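PDB 4HH8: butyrophilin subfamily 1 member A1 from Bos taurus, which probably takes part in the secretion of milk-fat droplets as a membrane receptor and probably restrains proliferation of activated T cells. Local coordinates for residues 68-71 with 72-75; 98-101 with 102-106. The protein carries 1 engineered substitution. One frame throughout, in Å; residues are numbered along the deposited sequence.

Overall arrangement
This chain is the extracellular part of butyrophilin, two immunoglobulin domains in tandem, and both contacts belong to the first, the V-set domain. Interaction 1 follows strand 67-68 on the way to strand 81-85, at the surface, about 24 Å from the centre of the chain. Interaction 2 joins strand 92-97 to strand 106-114; it is partly buried and sits near the domain junction, its centre about 7 Å from that of the chain. The centres of interactions 1 and 2 are about 18 Å apart. Each winds into a short 3-10 turn. In 68-75 two glutamate carboxylates meet and a third pairs with an arginine, whereas in 98-106 one buried aspartate ties backbone to an arginine.

Interaction 1: 68-71 with 72-75; sequences EQEG and EEMA
Glu68 and Glu73 bring their carboxylates together over a short 3-10 turn in the link between strands 67-68 and 81-85, the C''-to-D connection of the V-set immunoglobulin fold. Their side chains cross at about a right angle, with the carboxylate planes turned 68° apart. Glu68 OE2 reaches the other acid between its two oxygens, lying 2.7 Å from Glu73 OE2 and 2.8 Å from Glu73 OE1. Two carboxylates this close suggest that one of them is protonated, since a full charge on both would probably be unfavourable. Glu68 gets there with CG anti to its own backbone N (chi1 166°) and the chain extended beyond it. Glu73 is buried, and its polar end is answered chiefly by the backbone N of Leu62 on the neighbouring strand, which bonds to OE2. Replacing Glu73 by an alanine would probably leave that Leu62 amide without its carboxylate acceptor and let the end of Glu68 turn more freely.

Glu70 meets Glu73 differently: its aliphatic CG passes 4.1 Å from Glu73 OE1, and the two carboxylate planes are nearly perpendicular. Its own acid group is exposed, as suits a charged end on the outer side of a turn, while its carbonyl also receives Arg78. Glu72 heads elsewhere and pairs through OE2 with Arg64, which probably offsets its charge.

The backbone beneath is held by two successive i to i+3 bonds. Glu72 N gives its hydrogen to Gln69 O at 3.2 Å, and Glu73 N bonds to Glu70 O at 3.1 Å. This winding carries the start of the Glu73 side chain back across the turn, with Glu73 CG 3.3 Å from Gln69 O.

Interaction 2: 98-101 with 102-106; sequences QEVK and ASDDG
Lys101 and Asp104 grip each other through two hydrogen bonds in the E-to-F connection of the V-set immunoglobulin domain, where Asp104, Gly106, Tyr108 and Cys110 spell out the family's D-x-G-x-Y-x-C signature. In one bond Lys101 N points almost straight (175°) at Asp104 OD2, 2.9 Å away, approaching on the anti side of that oxygen and somewhat out of the carboxylate plane. In the other, Asp104 N donates to Lys101 O, also at 2.9 Å, and closes the 3-10 turn 102-104. The exchange suits aspartate, whose short arm, with CG beside its own backbone N (chi1 -66°), reaches back to the start of the turn. The next bond of the turn runs from Asp105 N to Ala102 O at 3.1 Å. Asp105 OD1 in turn accepts a hydrogen bond from the backbone N of Val127, tying the loop to strand 117-128. The carbonyl of Asp104 receives the hydroxyl of Tyr108, the tyrosine corner of Greek-key sandwiches.

Charge is settled outside the loop. Asp104 OD2 also forms a salt bridge with Arg80, the aspartate-arginine pair familiar from V domains, so one buried oxygen serves both a backbone amide and a guanidinium group. Lys101 NZ, whose charge suits an exposed position, stands 5.2 Å from Asp104 OD1, too far for a contact, though a weak attraction is likely.

Van der Waals contacts complete the join. Buried Val100 packs its nonpolar side chain on Val127, and Asp104 also touches Leu125, both on strand 117-128. Ala102 touches Tyr156 of the second domain, at the junction between the domains, as does Asp105. Lys101 CG lies 3.6 Å from Ser103 OG and equally far from Asp104 OD2, while Val100 CA approaches the same OD2 to 3.5 Å.

Interaction 1: 68-71 with 72-75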
loop_
_atom_site.group_PDB
_atom_site.type_symbol
_atom_site.label_atom_id
_atom_site.label_comp_id
_atom_site.label_asym_id
_atom_site.label_seq_id
_atom_site.Cartn_x
_atom_site.Cartn_y
_atom_site.Cartn_z
ATOM N N GLU A 68 1.394 -0.129 -27.590
ATOM C CA GLU A 68 0.915 0.750 -26.551
ATOM C C GLU A 68 0.285 2.010 -27.168
ATOM O O GLU A 68 0.915 2.651 -28.006
ATOM C CB GLU A 68 2.061 1.145 -25.648
ATOM C CG GLU A 68 1.715 2.313 -24.755
ATOM C CD GLU A 68 2.596 2.411 -23.546
ATOM O OE1 GLU A 68 3.810 2.109 -23.621
ATOM O OE2 GLU A 68 2.054 2.795 -22.508
ATOM N N GLN A 69 -0.936 2.356 -26.754
ATOM C CA GLN A 69 -1.579 3.607 -27.163
ATOM C C GLN A 69 -1.446 4.718 -26.100
ATOM O O GLN A 69 -2.354 4.906 -25.284
ATOM C CB GLN A 69 -3.063 3.359 -27.457
ATOM C CG GLN A 69 -3.346 2.250 -28.475
ATOM C CD GLN A 69 -2.707 2.534 -29.823
ATOM O OE1 GLN A 69 -2.866 3.614 -30.392
ATOM N NE2 GLN A 69 -1.952 1.572 -30.324
ATOM N N GLU A 70 -0.342 5.468 -26.120
ATOM C CA GLU A 70 -0.074 6.472 -25.064
ATOM C C GLU A 70 -1.095 7.608 -24.944
ATOM O O GLU A 70 -1.375 8.095 -23.839
ATOM C CB GLU A 70 1.324 7.069 -25.211
ATOM C CG GLU A 70 2.467 6.095 -24.964
ATOM C CD GLU A 70 3.834 6.789 -24.882
ATOM O OE1 GLU A 70 4.334 6.979 -23.736
ATOM O OE2 GLU A 70 4.400 7.142 -25.957
ATOM N N GLY A 71 -1.639 8.050 -26.078
ATOM C CA GLY A 71 -2.598 9.134 -26.076
ATOM C C GLY A 71 -3.967 8.788 -25.509
ATOM O O GLY A 71 -4.825 9.670 -25.354
ATOM N N GLU A 72 -4.186 7.508 -25.222
ATOM C CA GLU A 72 -5.435 7.053 -24.641
ATOM C C GLU A 72 -5.226 6.679 -23.158
ATOM O O GLU A 72 -6.137 6.160 -22.511
ATOM C CB GLU A 72 -5.966 5.856 -25.421
ATOM C CG GLU A 72 -6.224 6.107 -26.916
ATOM C CD GLU A 72 -7.261 5.170 -27.490
ATOM O OE1 GLU A 72 -8.308 4.909 -26.828
ATOM O OE2 GLU A 72 -7.019 4.681 -28.609
ATOM N N GLU A 73 -4.013 6.923 -22.651
ATOM C CA GLU A 73 -3.640 6.671 -21.255
ATOM C C GLU A 73 -3.697 7.949 -20.416
ATOM O O GLU A 73 -3.272 9.022 -20.877
ATOM C CB GLU A 73 -2.234 6.084 -21.200
ATOM C CG GLU A 73 -2.133 4.754 -21.952
ATOM C CD GLU A 73 -0.745 4.117 -21.901
ATOM O OE1 GLU A 73 0.251 4.832 -21.710
ATOM O OE2 GLU A 73 -0.648 2.878 -22.050
HETATM N N MSE A 74 -4.207 7.847 -19.193
HETATM C CA MSE A 74 -4.126 8.948 -18.215
HETATM C C MSE A 74 -2.725 9.510 -18.187
HETATM O O MSE A 74 -1.738 8.750 -18.211
HETATM C CB MSE A 74 -4.485 8.480 -16.816
HETATM C CG MSE A 74 -5.949 8.187 -16.601
HETATM SE SE MSE A 74 -6.252 7.185 -14.921
HETATM C CE MSE A 74 -6.847 5.536 -15.618
ATOM N N ALA A 75 -2.641 10.844 -18.133
ATOM C CA ALA A 75 -1.346 11.560 -18.133
ATOM C C ALA A 75 -0.447 11.229 -16.940
ATOM O O ALA A 75 0.778 11.211 -17.069
ATOM C CB ALA A 75 -1.544 13.073 -18.265
#

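Interaction 2: 98-101 with 102-106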
loop_
_atom_site.group_PDB
_atom_site.type_symbol
_atom_site.label_atom_id
_atom_site.label_comp_id
_atom_site.label_asym_id
_atom_site.label_seq_id
_atom_site.Cartn_x
_atom_site.Cartn_y
_atom_site.Cartn_z
ATOM N N GLN A 98 5.542 1.702 -12.451
ATOM C CA GLN A 98 6.801 2.075 -11.817
ATOM C C GLN A 98 6.602 3.142 -10.788
ATOM O O GLN A 98 5.669 3.958 -10.902
ATOM C CB GLN A 98 7.796 2.588 -12.850
ATOM C CG GLN A 98 8.237 1.503 -13.800
ATOM C CD GLN A 98 9.245 2.003 -14.811
ATOM O OE1 GLN A 98 9.227 3.181 -15.211
ATOM N NE2 GLN A 98 10.139 1.110 -15.231
ATOM N N GLU A 99 7.481 3.123 -9.782
ATOM C CA GLU A 99 7.502 4.140 -8.749
ATOM C C GLU A 99 6.126 4.340 -8.119
ATOM O O GLU A 99 5.516 5.436 -8.208
ATOM C CB GLU A 99 8.102 5.442 -9.292
ATOM C CG GLU A 99 9.582 5.585 -8.867
ATOM C CD GLU A 99 10.538 5.808 -10.049
ATOM O OE1 GLU A 99 10.575 6.950 -10.575
ATOM O OE2 GLU A 99 11.266 4.851 -10.443
ATOM N N VAL A 100 5.641 3.265 -7.481
ATOM C CA VAL A 100 4.311 3.272 -6.868
ATOM C C VAL A 100 4.195 4.375 -5.819
ATOM O O VAL A 100 5.116 4.583 -5.044
ATOM C CB VAL A 100 3.974 1.886 -6.285
ATOM C CG1 VAL A 100 2.910 1.984 -5.186
ATOM C CG2 VAL A 100 3.541 0.979 -7.410
ATOM N N LYS A 101 3.088 5.114 -5.852
ATOM C CA LYS A 101 2.746 6.033 -4.762
ATOM C C LYS A 101 1.429 5.672 -4.083
ATOM O O LYS A 101 0.649 4.862 -4.595
ATOM C CB LYS A 101 2.716 7.518 -5.188
ATOM C CG LYS A 101 2.381 7.867 -6.621
ATOM C CD LYS A 101 3.024 9.280 -6.922
ATOM C CE LYS A 101 2.989 9.672 -8.385
ATOM N NZ LYS A 101 1.614 10.055 -8.886
ATOM N N ALA A 102 1.184 6.303 -2.936
ATOM C CA ALA A 102 -0.055 6.136 -2.171
ATOM C C ALA A 102 -1.342 6.307 -2.991
ATOM O O ALA A 102 -2.301 5.556 -2.819
ATOM C CB ALA A 102 -0.059 7.089 -0.971
ATOM N N SER A 103 -1.372 7.287 -3.883
ATOM C CA SER A 103 -2.533 7.498 -4.772
ATOM C C SER A 103 -2.814 6.349 -5.760
ATOM O O SER A 103 -3.928 6.252 -6.292
ATOM C CB SER A 103 -2.339 8.789 -5.573
ATOM O OG SER A 103 -1.060 8.750 -6.197
ATOM N N ASP A 104 -1.820 5.484 -6.008
ATOM C CA ASP A 104 -2.000 4.298 -6.849
ATOM C C ASP A 104 -2.791 3.174 -6.172
ATOM O O ASP A 104 -3.247 2.229 -6.848
ATOM C CB ASP A 104 -0.645 3.750 -7.277
ATOM C CG ASP A 104 0.092 4.700 -8.179
ATOM O OD1 ASP A 104 -0.589 5.374 -8.992
ATOM O OD2 ASP A 104 1.332 4.754 -8.098
ATOM N N ASP A 105 -2.947 3.259 -4.848
ATOM C CA ASP A 105 -3.739 2.274 -4.085
ATOM C C ASP A 105 -5.185 2.236 -4.559
ATOM O O ASP A 105 -5.788 3.285 -4.781
ATOM C CB ASP A 105 -3.739 2.674 -2.612
ATOM C CG ASP A 105 -4.239 1.573 -1.708
ATOM O OD1 ASP A 105 -3.406 0.895 -1.083
ATOM O OD2 ASP A 105 -5.459 1.378 -1.622
ATOM N N GLY A 106 -5.731 1.034 -4.721
ATOM C CA GLY A 106 -7.135 0.880 -5.077
ATOM C C GLY A 106 -7.414 -0.252 -6.047
ATOM O O GLY A 106 -6.573 -1.122 -6.294
#